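Local coordinates for periplasmic divalent cation tolerance protein CutA (Pyrococcus horikoshii, PDB 1UMJ), which is involved in resistance toward heavy metals and, as a homotrimer, binds copper at the interface between two trimers, at residues I3-F8 / G52-T57; P9-A14 / A30-H35. All blocks are in the same frame, centred on the assembly; numbering follows the deposited sequence.

Interaction 1: I3-F8 / G52-T57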
# COMPACT_ATOMS: atom_id res chain seq x y z
N ILE A 3 4.48 7.34 5.51
CA ILE A 3 4.01 5.97 5.73
C ILE A 3 5.31 5.16 5.83
O ILE A 3 6.31 5.44 5.14
CB ILE A 3 3.12 5.48 4.57
CG1 ILE A 3 1.75 6.16 4.67
CG2 ILE A 3 2.96 3.92 4.66
CD1 ILE A 3 0.81 5.79 3.53
N VAL A 4 5.35 4.21 6.75
CA VAL A 4 6.52 3.36 6.85
C VAL A 4 6.00 1.97 6.79
O VAL A 4 5.05 1.63 7.48
CB VAL A 4 7.34 3.54 8.17
CG1 VAL A 4 8.37 2.38 8.34
CG2 VAL A 4 8.03 4.87 8.13
N TYR A 5 6.60 1.18 5.90
CA TYR A 5 6.15 -0.21 5.68
C TYR A 5 7.23 -1.17 6.14
O TYR A 5 8.42 -0.97 5.87
CB TYR A 5 5.93 -0.48 4.15
CG TYR A 5 5.33 -1.84 3.75
CD1 TYR A 5 4.12 -2.29 4.27
CD2 TYR A 5 5.94 -2.64 2.78
CE1 TYR A 5 3.52 -3.52 3.84
CE2 TYR A 5 5.36 -3.86 2.33
CZ TYR A 5 4.15 -4.28 2.87
OH TYR A 5 3.55 -5.47 2.39
N THR A 6 6.79 -2.20 6.85
CA THR A 6 7.69 -3.28 7.24
C THR A 6 6.88 -4.58 7.28
O THR A 6 5.66 -4.54 7.25
CB THR A 6 8.41 -3.06 8.62
OG1 THR A 6 9.42 -4.08 8.76
CG2 THR A 6 7.48 -3.17 9.81
N THR A 7 7.55 -5.73 7.26
CA THR A 7 6.79 -6.99 7.29
C THR A 7 7.35 -7.88 8.38
O THR A 7 8.53 -7.81 8.76
CB THR A 7 6.81 -7.76 5.97
OG1 THR A 7 8.09 -8.32 5.76
CG2 THR A 7 6.45 -6.87 4.82
N PHE A 8 6.49 -8.73 8.90
CA PHE A 8 6.85 -9.61 10.01
C PHE A 8 6.55 -11.07 9.65
O PHE A 8 5.66 -11.36 8.87
CB PHE A 8 5.99 -9.24 11.21
CG PHE A 8 6.27 -7.89 11.76
CD1 PHE A 8 7.25 -7.76 12.73
CD2 PHE A 8 5.57 -6.76 11.33
CE1 PHE A 8 7.56 -6.52 13.28
CE2 PHE A 8 5.86 -5.49 11.91
CZ PHE A 8 6.85 -5.40 12.87
N GLY A 52 2.12 -7.89 6.88
CA GLY A 52 2.56 -6.58 6.44
C GLY A 52 2.05 -5.50 7.39
O GLY A 52 0.92 -5.58 7.85
N ALA A 53 2.90 -4.52 7.68
CA ALA A 53 2.53 -3.41 8.60
C ALA A 53 2.72 -2.08 7.93
O ALA A 53 3.83 -1.80 7.39
CB ALA A 53 3.45 -3.45 9.85
N ILE A 54 1.65 -1.29 7.91
CA ILE A 54 1.66 0.07 7.37
C ILE A 54 1.63 0.99 8.59
O ILE A 54 0.61 1.04 9.32
CB ILE A 54 0.40 0.31 6.52
CG1 ILE A 54 0.51 -0.52 5.23
CG2 ILE A 54 0.27 1.83 6.19
CD1 ILE A 54 -0.57 -0.29 4.28
N LEU A 55 2.71 1.72 8.81
CA LEU A 55 2.83 2.59 9.97
C LEU A 55 2.68 4.05 9.53
O LEU A 55 3.22 4.42 8.50
CB LEU A 55 4.18 2.35 10.61
CG LEU A 55 4.56 0.88 10.81
CD1 LEU A 55 5.96 0.78 11.42
CD2 LEU A 55 3.45 0.16 11.73
N LYS A 56 1.95 4.85 10.30
CA LYS A 56 1.76 6.26 9.98
C LYS A 56 2.37 7.09 11.06
O LYS A 56 2.01 6.98 12.21
CB LYS A 56 0.29 6.63 9.84
CG LYS A 56 -0.44 6.06 8.62
CD LYS A 56 -0.42 4.55 8.61
CE LYS A 56 -1.55 4.00 9.43
NZ LYS A 56 -1.25 2.65 9.86
N THR A 57 3.30 7.94 10.65
CA THR A 57 3.91 8.80 11.65
C THR A 57 4.41 10.11 11.06
O THR A 57 4.19 10.41 9.88
CB THR A 57 5.03 8.03 12.35
OG1 THR A 57 5.41 8.72 13.56
CG2 THR A 57 6.20 7.87 11.48

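Interaction 2: P9-A14 / A30-H35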
# COMPACT_ATOMS: atom_id res chain seq x y z
N PRO A 9 7.29 -12.02 10.25
CA PRO A 9 7.06 -13.44 9.96
C PRO A 9 5.72 -13.98 10.50
O PRO A 9 5.23 -14.98 10.01
CB PRO A 9 8.25 -14.13 10.63
CG PRO A 9 8.45 -13.28 11.80
CD PRO A 9 8.35 -11.84 11.25
N ASP A 10 5.14 -13.28 11.48
CA ASP A 10 3.87 -13.67 12.05
C ASP A 10 3.14 -12.56 12.77
O ASP A 10 3.66 -11.46 12.98
CB ASP A 10 4.05 -14.87 13.00
CG ASP A 10 5.11 -14.66 14.05
OD1 ASP A 10 5.33 -13.56 14.57
OD2 ASP A 10 5.74 -15.68 14.40
N TRP A 11 1.90 -12.86 13.14
CA TRP A 11 1.05 -11.90 13.85
C TRP A 11 1.53 -11.60 15.27
O TRP A 11 1.43 -10.46 15.74
CB TRP A 11 -0.38 -12.40 13.92
CG TRP A 11 -1.18 -12.21 12.68
CD1 TRP A 11 -1.41 -13.13 11.72
CD2 TRP A 11 -1.84 -11.02 12.26
NE1 TRP A 11 -2.18 -12.60 10.71
CE2 TRP A 11 -2.46 -11.30 11.02
CE3 TRP A 11 -1.98 -9.73 12.81
CZ2 TRP A 11 -3.21 -10.33 10.30
CZ3 TRP A 11 -2.72 -8.77 12.11
CH2 TRP A 11 -3.32 -9.08 10.86
N GLU A 12 2.01 -12.61 15.98
CA GLU A 12 2.53 -12.41 17.33
C GLU A 12 3.65 -11.37 17.34
O GLU A 12 3.61 -10.45 18.16
CB GLU A 12 3.03 -13.75 17.88
CG GLU A 12 3.60 -13.63 19.23
CD GLU A 12 4.23 -14.93 19.70
OE1 GLU A 12 4.09 -15.96 19.01
OE2 GLU A 12 4.86 -14.88 20.75
N SER A 13 4.61 -11.48 16.42
CA SER A 13 5.70 -10.50 16.42
C SER A 13 5.21 -9.15 15.88
O SER A 13 5.58 -8.10 16.40
CB SER A 13 6.91 -10.93 15.56
OG SER A 13 6.57 -11.17 14.22
N ALA A 14 4.32 -9.17 14.88
CA ALA A 14 3.86 -7.88 14.35
C ALA A 14 3.08 -7.06 15.42
O ALA A 14 3.27 -5.84 15.56
CB ALA A 14 2.97 -8.11 13.07
N ALA A 30 -1.04 1.85 13.29
CA ALA A 30 -0.49 0.78 12.47
C ALA A 30 -1.66 0.02 11.88
O ALA A 30 -2.64 -0.19 12.56
CB ALA A 30 0.35 -0.15 13.34
N ASN A 31 -1.52 -0.40 10.61
CA ASN A 31 -2.53 -1.21 9.93
C ASN A 31 -1.78 -2.49 9.60
O ASN A 31 -0.78 -2.47 8.87
CB ASN A 31 -2.98 -0.56 8.62
CG ASN A 31 -3.83 0.69 8.85
OD1 ASN A 31 -4.13 1.42 7.89
ND2 ASN A 31 -4.25 0.95 10.11
N LEU A 32 -2.26 -3.60 10.10
CA LEU A 32 -1.62 -4.90 9.85
C LEU A 32 -2.51 -5.79 8.99
O LEU A 32 -3.71 -5.86 9.18
CB LEU A 32 -1.31 -5.65 11.16
CG LEU A 32 -0.27 -5.04 12.11
CD1 LEU A 32 -0.10 -5.94 13.33
CD2 LEU A 32 1.04 -4.90 11.40
N ARG A 33 -1.91 -6.50 8.03
CA ARG A 33 -2.71 -7.46 7.27
C ARG A 33 -1.78 -8.50 6.66
O ARG A 33 -0.64 -8.21 6.29
CB ARG A 33 -3.53 -6.77 6.15
CG ARG A 33 -2.83 -6.49 4.82
CD ARG A 33 -1.79 -5.38 4.92
NE ARG A 33 -1.18 -5.10 3.60
CZ ARG A 33 -0.18 -5.83 3.12
NH1 ARG A 33 0.27 -6.84 3.84
NH2 ARG A 33 0.38 -5.54 1.94
N GLU A 34 -2.29 -9.72 6.56
CA GLU A 34 -1.52 -10.82 5.98
C GLU A 34 -1.32 -10.67 4.50
O GLU A 34 -2.14 -10.06 3.81
CB GLU A 34 -2.26 -12.16 6.19
CG GLU A 34 -2.21 -12.63 7.58
CD GLU A 34 -2.88 -13.99 7.74
OE1 GLU A 34 -2.71 -14.56 8.82
OE2 GLU A 34 -3.59 -14.46 6.81
N HIS A 35 -0.23 -11.24 4.01
CA HIS A 35 0.00 -11.34 2.57
C HIS A 35 0.87 -12.60 2.36
O HIS A 35 1.43 -13.14 3.32
CB HIS A 35 0.66 -10.06 2.01
CG HIS A 35 2.04 -9.80 2.54
ND1 HIS A 35 2.36 -8.67 3.24
CD2 HIS A 35 3.18 -10.52 2.46
CE1 HIS A 35 3.63 -8.72 3.62
NE2 HIS A 35 4.15 -9.84 3.16

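Interaction 1: I3-F8 / G52-T57
Strands 3-8 and 52-57 run antiparallel as the two inner neighbours of the four-stranded sheet, a buried pairing at the heart of the chain; their axes come within 4.6 Å. V4 faces L55 and T6 faces A53 as hydrogen-bonded pairs, alternating with the non-hydrogen-bonded pairs I3-K56, Y5-I54 and T7-G52. Each hydrogen-bonded pair closes a two-bond ring: V4 N reaches L55 O at 2.8 Å and L55 N returns to V4 O, while T6 N gives to A53 O and A53 N to T6 O. On the sheet face of I3, Y5 and I54, I3 and I54 lie alongside each other, CG2 to CG2 at 3.7 Å. The Y5 ring leaves with CG anti to its backbone N (chi1 -174°) and slants across the neighbouring strand, CD1 3.2 Å from A53 O and CE1 4.1 Å from G52 CA. G52 has no side chain, so the ring can extend over it and bring its hydroxyl to N31 OD1 of another subunit, a hydrogen bond that ties this face to the trimer interface. The face of V4, T6, A53 and L55 turns to the helices: V4 CB and L55 CB sit 4.2 Å apart, and T6 CG2 is 4.0 Å from A53 CB. F8 sets its ring edge against that same methyl, CE2 to A53 CB 3.8 Å and in the ring plane, and stacks on H73. One face toward helices, the other toward sister subunits, is the arrangement of the ferredoxin-like alpha/beta sandwich of the GlnB-like CutA trimer.

Interaction 2: P9-A14 / A30-H35
W11 lays its indole across strand 30-35, its six-membered ring against L32 and its pyrrole N-H at the carboxylate of E34. This is helix-on-sheet packing in the ferredoxin-like fold of CutA, where the first turn of helix 11-23 meets strand 29-40. With CG anti to the carbonyl carbon (chi1 -79°), the indole reaches from the helix start to the strand. CZ3 comes within 3.6 Å of L32 CB and CH2 within 4.0 Å of R33 CA, both approached obliquely; the W11 and L32 side chains slide past each other in opposite directions. One turn deeper, A14 directs its methyl at the strand and meets L32 CD1 at 3.8 Å, so L32 meets both the tryptophan and the alanine methyl. L32 also packs on A53 of the adjacent strand and on F38 of another subunit, whose strand pairs with A30, N31 and L32 and carries the sheet across the interface. The helix start is capped by D10, whose OD1 takes both S13 N, at 2.9 Å, and S13 OG; the two donors arrive from opposite faces of the carboxylate plane. On the far side of the strand R33 NH1 gives a straight bond to H35 ND1 (2.8 Å, 166°); ND1 lies in the guanidinium plane and NH1 in the imidazole plane, though the two groups are turned almost perpendicular, and H35 NE2 bonds to E50. E34, extended beyond CG, crosses W11 at about a right angle and pairs through OE2 with K49, a salt bridge that probably favours its charged form. Its other oxygen, OE1, lies in the indole plane and accepts from W11 NE1 at 2.8 Å, the donor on the anti side but 26° out of the carboxylate plane.

The two contacts share one sheet: interaction 1 is a strand pair within it, interaction 2 packs the start of a helix on its next strand; their centres are 10 Å apart. Strand 52-57 is the direct neighbour of strand 30-35: G52 N meets R33 O at 2.8 Å and I54 N meets N31 O at 2.9 Å, probable hydrogen bonds that place the two strands side by side. In sequence, interaction 2 is nested inside the loop closed by interaction 1, and F8 leads into 9-14 and packs back on A14. Both contacts reach neighbouring subunits. The side chain of copper-binding D48 is about 8 Å from that of T7 and about 10 Å from that of E34.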